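Local coordinates for protein branched-chain amino acid aminotransferase (Thermoproteus uzoniensis, PDB 5CE8) that catalyses, with pyridoxal phosphate as cofactor, the transfer of the amino group between branched-chain amino acids and 2-oxoglutarate, at residues L36-A48 with V159-I171. Sequence-based numbering, arbitrary orientation.
Sequences LNYGFGVFEGIRA and VMAKATGIYLNSI. With PLP (pyridoxal-5'-phosphate), chain D.
The backbones of G41–F43 and K162–T164 run past each other closely enough for two good hydrogen bonds, F43 N to K162 O (2.9 Å) and T164 N to G41 O (3.1 Å). A weak third, G165 N to G39 O, forms where the CA atoms of G39 and G165, two residues without side chains, come within 3.6 Å. T164 points at this glycine-rich run: chi1 54° sets its OG1 between its own backbone N and carbonyl carbon, 3.0 Å from G41 N at an angle too poor for a hydrogen bond, while CG2 packs on CA and C of G41.

K162 carries the cofactor. Its NZ is covalently joined to C4A of PLP (1.4 Å), the internal aldimine expected of a class-IV aminotransferase. PLP thus sits beside the junction of strand 41-50, which pairs with strand 102-109 in an antiparallel sheet, and the loop leading into helix 167-179. The lysine chain stays extended and turns only at the last torsion (chi4 71°) to meet C4A. On the way it crosses F43 at about a right angle, CG lying over one face of the ring, 4.0 Å from its centroid. Around the rim of that same ring, CE1 and CZ press on the face of Y167 in a T-shaped pair, planes at 79° and centroids 5.0 Å apart; Y38 of the second subunit also meets F43 edge-to-face. F43 wedges between the lysine chain and the tyrosine whose OH makes a very short hydrogen bond to PLP O3, though the position of O3 is less certain. The carboxylate end of E44 crosses the K162 chain near CD, but is taken by H63 and by a salt bridge to R66, both PLP-binding residues.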
loop_
_atom_site.group_PDB
_atom_site.type_symbol
_atom_site.label_atom_id
_atom_site.label_comp_id
_atom_site.label_asym_id
_atom_site.label_seq_id
_atom_site.Cartn_x
_atom_site.Cartn_y
_atom_site.Cartn_z
ATOM N N LEU A 36 13.486 24.851 -14.144
ATOM C CA LEU A 36 12.279 25.001 -14.851
ATOM C C LEU A 36 11.742 23.725 -15.482
ATOM O O LEU A 36 10.571 23.414 -15.377
ATOM C CB LEU A 36 12.422 26.017 -15.923
ATOM C CG LEU A 36 11.186 26.394 -16.721
ATOM C CD1 LEU A 36 10.165 27.002 -15.802
ATOM C CD2 LEU A 36 11.494 27.356 -17.847
ATOM N N ASN A 37 12.652 22.956 -16.025
ATOM C CA ASN A 37 12.282 21.827 -16.842
ATOM C C ASN A 37 12.044 20.563 -15.982
ATOM O O ASN A 37 11.358 19.670 -16.444
ATOM C CB ASN A 37 13.402 21.512 -17.831
ATOM C CG ASN A 37 13.419 22.413 -19.049
ATOM O OD1 ASN A 37 13.063 21.964 -20.162
ATOM N ND2 ASN A 37 13.871 23.677 -18.873
ATOM N N TYR A 38 12.618 20.496 -14.771
ATOM C CA TYR A 38 12.581 19.283 -13.898
ATOM C C TYR A 38 12.169 19.482 -12.388
ATOM O O TYR A 38 12.322 18.547 -11.583
ATOM C CB TYR A 38 13.951 18.614 -13.927
ATOM C CG TYR A 38 14.472 18.367 -15.305
ATOM C CD1 TYR A 38 13.705 17.735 -16.311
ATOM C CD2 TYR A 38 15.772 18.717 -15.622
ATOM C CE1 TYR A 38 14.229 17.548 -17.590
ATOM C CE2 TYR A 38 16.281 18.567 -16.883
ATOM C CZ TYR A 38 15.561 17.972 -17.863
ATOM O OH TYR A 38 16.221 17.832 -19.078
ATOM N N GLY A 39 11.680 20.677 -12.040
ATOM C CA GLY A 39 11.249 21.070 -10.681
ATOM C C GLY A 39 12.309 20.875 -9.605
ATOM O O GLY A 39 12.012 20.517 -8.496
ATOM N N PHE A 40 13.547 21.218 -9.921
ATOM C CA PHE A 40 14.623 21.161 -9.005
ATOM C C PHE A 40 15.003 22.561 -8.476
ATOM O O PHE A 40 15.885 23.310 -9.062
ATOM C CB PHE A 40 15.805 20.546 -9.679
ATOM C CG PHE A 40 16.885 20.177 -8.716
ATOM C CD1 PHE A 40 16.742 19.061 -7.913
ATOM C CD2 PHE A 40 18.088 20.874 -8.651
ATOM C CE1 PHE A 40 17.768 18.675 -7.037
ATOM C CE2 PHE A 40 19.111 20.527 -7.695
ATOM C CZ PHE A 40 18.929 19.426 -6.886
ATOM N N GLY A 41 14.268 22.936 -7.423
ATOM C CA GLY A 41 14.372 24.229 -6.778
ATOM C C GLY A 41 13.868 24.072 -5.360
ATOM O O GLY A 41 13.271 23.005 -4.994
ATOM N N VAL A 42 14.113 25.084 -4.567
ATOM C CA VAL A 42 13.375 25.289 -3.316
ATOM C C VAL A 42 12.853 26.722 -3.223
ATOM O O VAL A 42 13.430 27.664 -3.842
ATOM C CB VAL A 42 14.213 24.922 -2.111
ATOM C CG1 VAL A 42 14.639 23.499 -2.251
ATOM C CG2 VAL A 42 15.430 25.769 -1.935
ATOM N N PHE A 43 11.866 26.921 -2.356
ATOM C CA PHE A 43 11.356 28.265 -2.137
ATOM C C PHE A 43 10.928 28.411 -0.680
ATOM O O PHE A 43 10.986 27.440 0.115
ATOM C CB PHE A 43 10.219 28.616 -3.088
ATOM C CG PHE A 43 9.002 27.743 -2.951
ATOM C CD1 PHE A 43 8.965 26.475 -3.538
ATOM C CD2 PHE A 43 7.913 28.184 -2.241
ATOM C CE1 PHE A 43 7.837 25.652 -3.327
ATOM C CE2 PHE A 43 6.738 27.435 -2.115
ATOM C CZ PHE A 43 6.716 26.176 -2.640
ATOM N N GLU A 44 10.501 29.627 -0.373
ATOM C CA GLU A 44 9.919 30.026 0.914
ATOM C C GLU A 44 8.788 31.023 0.756
ATOM O O GLU A 44 8.550 31.604 -0.318
ATOM C CB GLU A 44 10.962 30.664 1.813
ATOM C CG GLU A 44 11.745 29.682 2.666
ATOM C CD GLU A 44 10.865 28.871 3.607
ATOM O OE1 GLU A 44 11.209 27.707 3.849
ATOM O OE2 GLU A 44 9.834 29.423 4.013
ATOM N N GLY A 45 8.103 31.281 1.860
ATOM C CA GLY A 45 7.017 32.264 1.875
ATOM C C GLY A 45 7.191 32.957 3.198
ATOM O O GLY A 45 7.372 32.279 4.212
ATOM N N ILE A 46 7.325 34.277 3.150
ATOM C CA ILE A 46 7.560 35.038 4.370
ATOM C C ILE A 46 6.686 36.243 4.311
ATOM O O ILE A 46 6.630 36.894 3.271
ATOM C CB ILE A 46 8.983 35.497 4.535
ATOM C CG1 ILE A 46 9.954 34.304 4.375
ATOM C CG2 ILE A 46 9.138 36.229 5.881
ATOM C CD1 ILE A 46 11.475 34.661 4.297
ATOM N N ARG A 47 6.033 36.555 5.424
ATOM C CA ARG A 47 5.285 37.816 5.488
ATOM C C ARG A 47 5.932 38.910 6.295
ATOM O O ARG A 47 6.676 38.660 7.228
ATOM C CB ARG A 47 3.866 37.579 6.011
ATOM C CG ARG A 47 2.921 37.077 4.949
ATOM C CD ARG A 47 1.593 36.656 5.528
ATOM N NE ARG A 47 0.778 37.792 5.386
ATOM C CZ ARG A 47 -0.398 37.861 4.809
ATOM N NH1 ARG A 47 -1.090 36.788 4.412
ATOM N NH2 ARG A 47 -0.905 39.091 4.722
ATOM N N ALA A 48 5.580 40.148 5.929
ATOM C CA ALA A 48 5.949 41.297 6.696
ATOM C C ALA A 48 4.695 41.974 6.926
ATOM O O ALA A 48 3.881 42.078 6.024
ATOM C CB ALA A 48 6.870 42.196 5.912
ATOM N N VAL A 159 9.097 15.394 0.754
ATOM C CA VAL A 159 8.035 16.278 1.040
ATOM C C VAL A 159 8.269 17.315 2.112
ATOM O O VAL A 159 7.755 18.422 2.036
ATOM C CB VAL A 159 6.744 15.571 1.308
ATOM C CG1 VAL A 159 6.231 15.179 -0.038
ATOM C CG2 VAL A 159 6.912 14.382 2.244
ATOM N N MET A 160 9.151 17.013 3.048
ATOM C CA MET A 160 9.480 17.987 4.115
ATOM C C MET A 160 10.266 19.148 3.528
ATOM O O MET A 160 10.442 20.096 4.182
ATOM C CB MET A 160 10.296 17.300 5.195
ATOM C CG MET A 160 9.456 16.177 5.839
ATOM S SD MET A 160 9.823 15.499 7.469
ATOM C CE MET A 160 10.579 16.924 8.211
ATOM N N ALA A 161 10.839 18.997 2.366
ATOM C CA ALA A 161 11.524 20.115 1.755
ATOM C C ALA A 161 10.484 20.930 1.025
ATOM O O ALA A 161 9.643 20.345 0.349
ATOM C CB ALA A 161 12.514 19.619 0.806
ATOM N N LYS A 162 10.627 22.262 1.050
ATOM C CA LYS A 162 9.738 23.179 0.330
ATOM C C LYS A 162 10.272 23.281 -1.066
ATOM O O LYS A 162 10.913 24.279 -1.508
ATOM C CB LYS A 162 9.648 24.472 1.089
ATOM C CG LYS A 162 8.355 25.232 0.751
ATOM C CD LYS A 162 8.069 26.331 1.840
ATOM C CE LYS A 162 6.831 27.101 1.559
ATOM N NZ LYS A 162 5.653 26.204 1.803
ATOM N N ALA A 163 10.053 22.232 -1.797
ATOM C CA ALA A 163 10.717 22.065 -3.083
ATOM C C ALA A 163 9.775 22.159 -4.253
ATOM O O ALA A 163 8.736 21.548 -4.250
ATOM C CB ALA A 163 11.497 20.746 -3.103
ATOM N N THR A 164 10.215 22.818 -5.305
ATOM C CA THR A 164 9.368 23.382 -6.399
ATOM C C THR A 164 8.555 22.341 -7.101
ATOM O O THR A 164 7.287 22.396 -7.091
ATOM C CB THR A 164 10.247 24.223 -7.379
ATOM O OG1 THR A 164 11.302 23.413 -7.809
ATOM C CG2 THR A 164 10.898 25.509 -6.678
ATOM N N GLY A 165 9.253 21.290 -7.515
ATOM C CA GLY A 165 8.679 20.211 -8.285
ATOM C C GLY A 165 7.542 19.472 -7.601
ATOM O O GLY A 165 6.600 19.159 -8.231
ATOM N N ILE A 166 7.597 19.361 -6.270
ATOM C CA ILE A 166 6.454 18.778 -5.428
ATOM C C ILE A 166 5.124 19.469 -5.649
ATOM O O ILE A 166 4.094 18.808 -5.548
ATOM C CB ILE A 166 6.716 18.872 -3.916
ATOM C CG1 ILE A 166 7.979 18.139 -3.563
ATOM C CG2 ILE A 166 5.586 18.358 -3.033
ATOM C CD1 ILE A 166 8.424 18.454 -2.208
ATOM N N TYR A 167 5.109 20.777 -5.905
ATOM C CA TYR A 167 3.824 21.579 -5.928
ATOM C C TYR A 167 2.851 21.360 -7.171
ATOM O O TYR A 167 1.722 21.906 -7.208
ATOM C CB TYR A 167 4.107 23.063 -5.533
ATOM C CG TYR A 167 4.474 23.086 -4.104
ATOM C CD1 TYR A 167 5.693 22.655 -3.745
ATOM C CD2 TYR A 167 3.558 23.393 -3.105
ATOM C CE1 TYR A 167 6.014 22.418 -2.466
ATOM C CE2 TYR A 167 3.938 23.268 -1.743
ATOM C CZ TYR A 167 5.199 22.750 -1.468
ATOM O OH TYR A 167 5.749 22.572 -0.219
ATOM N N LEU A 168 3.271 20.566 -8.156
ATOM C CA LEU A 168 2.395 20.086 -9.171
ATOM C C LEU A 168 1.206 19.264 -8.576
ATOM O O LEU A 168 -0.010 19.465 -8.906
ATOM C CB LEU A 168 3.198 19.308 -10.251
ATOM C CG LEU A 168 2.302 18.537 -11.299
ATOM C CD1 LEU A 168 1.625 19.593 -12.144
ATOM C CD2 LEU A 168 2.945 17.646 -12.331
ATOM N N ASN A 169 1.559 18.466 -7.598
ATOM C CA ASN A 169 0.559 17.752 -6.727
ATOM C C ASN A 169 -0.399 18.708 -5.970
ATOM O O ASN A 169 -1.696 18.521 -5.996
ATOM C CB ASN A 169 1.389 16.833 -5.799
ATOM C CG ASN A 169 0.552 16.112 -4.728
ATOM O OD1 ASN A 169 0.684 16.361 -3.512
ATOM N ND2 ASN A 169 -0.143 15.138 -5.163
ATOM N N SER A 170 0.206 19.764 -5.345
ATOM C CA SER A 170 -0.557 20.810 -4.690
ATOM C C SER A 170 -1.443 21.577 -5.687
ATOM O O SER A 170 -2.580 21.879 -5.337
ATOM C CB SER A 170 0.306 21.798 -3.874
ATOM O OG SER A 170 0.839 21.144 -2.734
ATOM N N ILE A 171 -0.957 21.870 -6.913
ATOM C CA ILE A 171 -1.788 22.504 -7.905
ATOM C C ILE A 171 -2.940 21.588 -8.330
ATOM O O ILE A 171 -4.097 21.994 -8.407
ATOM C CB ILE A 171 -1.000 22.923 -9.136
ATOM C CG1 ILE A 171 -0.114 24.107 -8.810
ATOM C CG2 ILE A 171 -1.932 23.290 -10.259
ATOM C CD1 ILE A 171 0.866 24.436 -9.841
HETATM N N1 PLP D . 2.028 23.057 3.737
HETATM C C2 PLP D . 2.745 22.982 2.619
HETATM C C2A PLP D . 2.565 21.840 1.665
HETATM C C3 PLP D . 3.652 24.057 2.240
HETATM O O3 PLP D . 4.320 24.006 1.020
HETATM C C4 PLP D . 3.797 25.211 3.169
HETATM C C4A PLP D . 4.725 26.377 2.894
HETATM C C5 PLP D . 2.964 25.153 4.403
HETATM C C6 PLP D . 2.107 24.032 4.592
HETATM C C5A PLP D . 2.897 26.235 5.443
HETATM O O4P PLP D . 4.143 26.548 5.955
HETATM P P PLP D . 4.358 27.961 6.620
HETATM O O1P PLP D . 4.024 29.091 5.588
HETATM O O2P PLP D . 3.615 27.947 7.887
HETATM O O3P PLP D . 5.828 28.137 6.877
#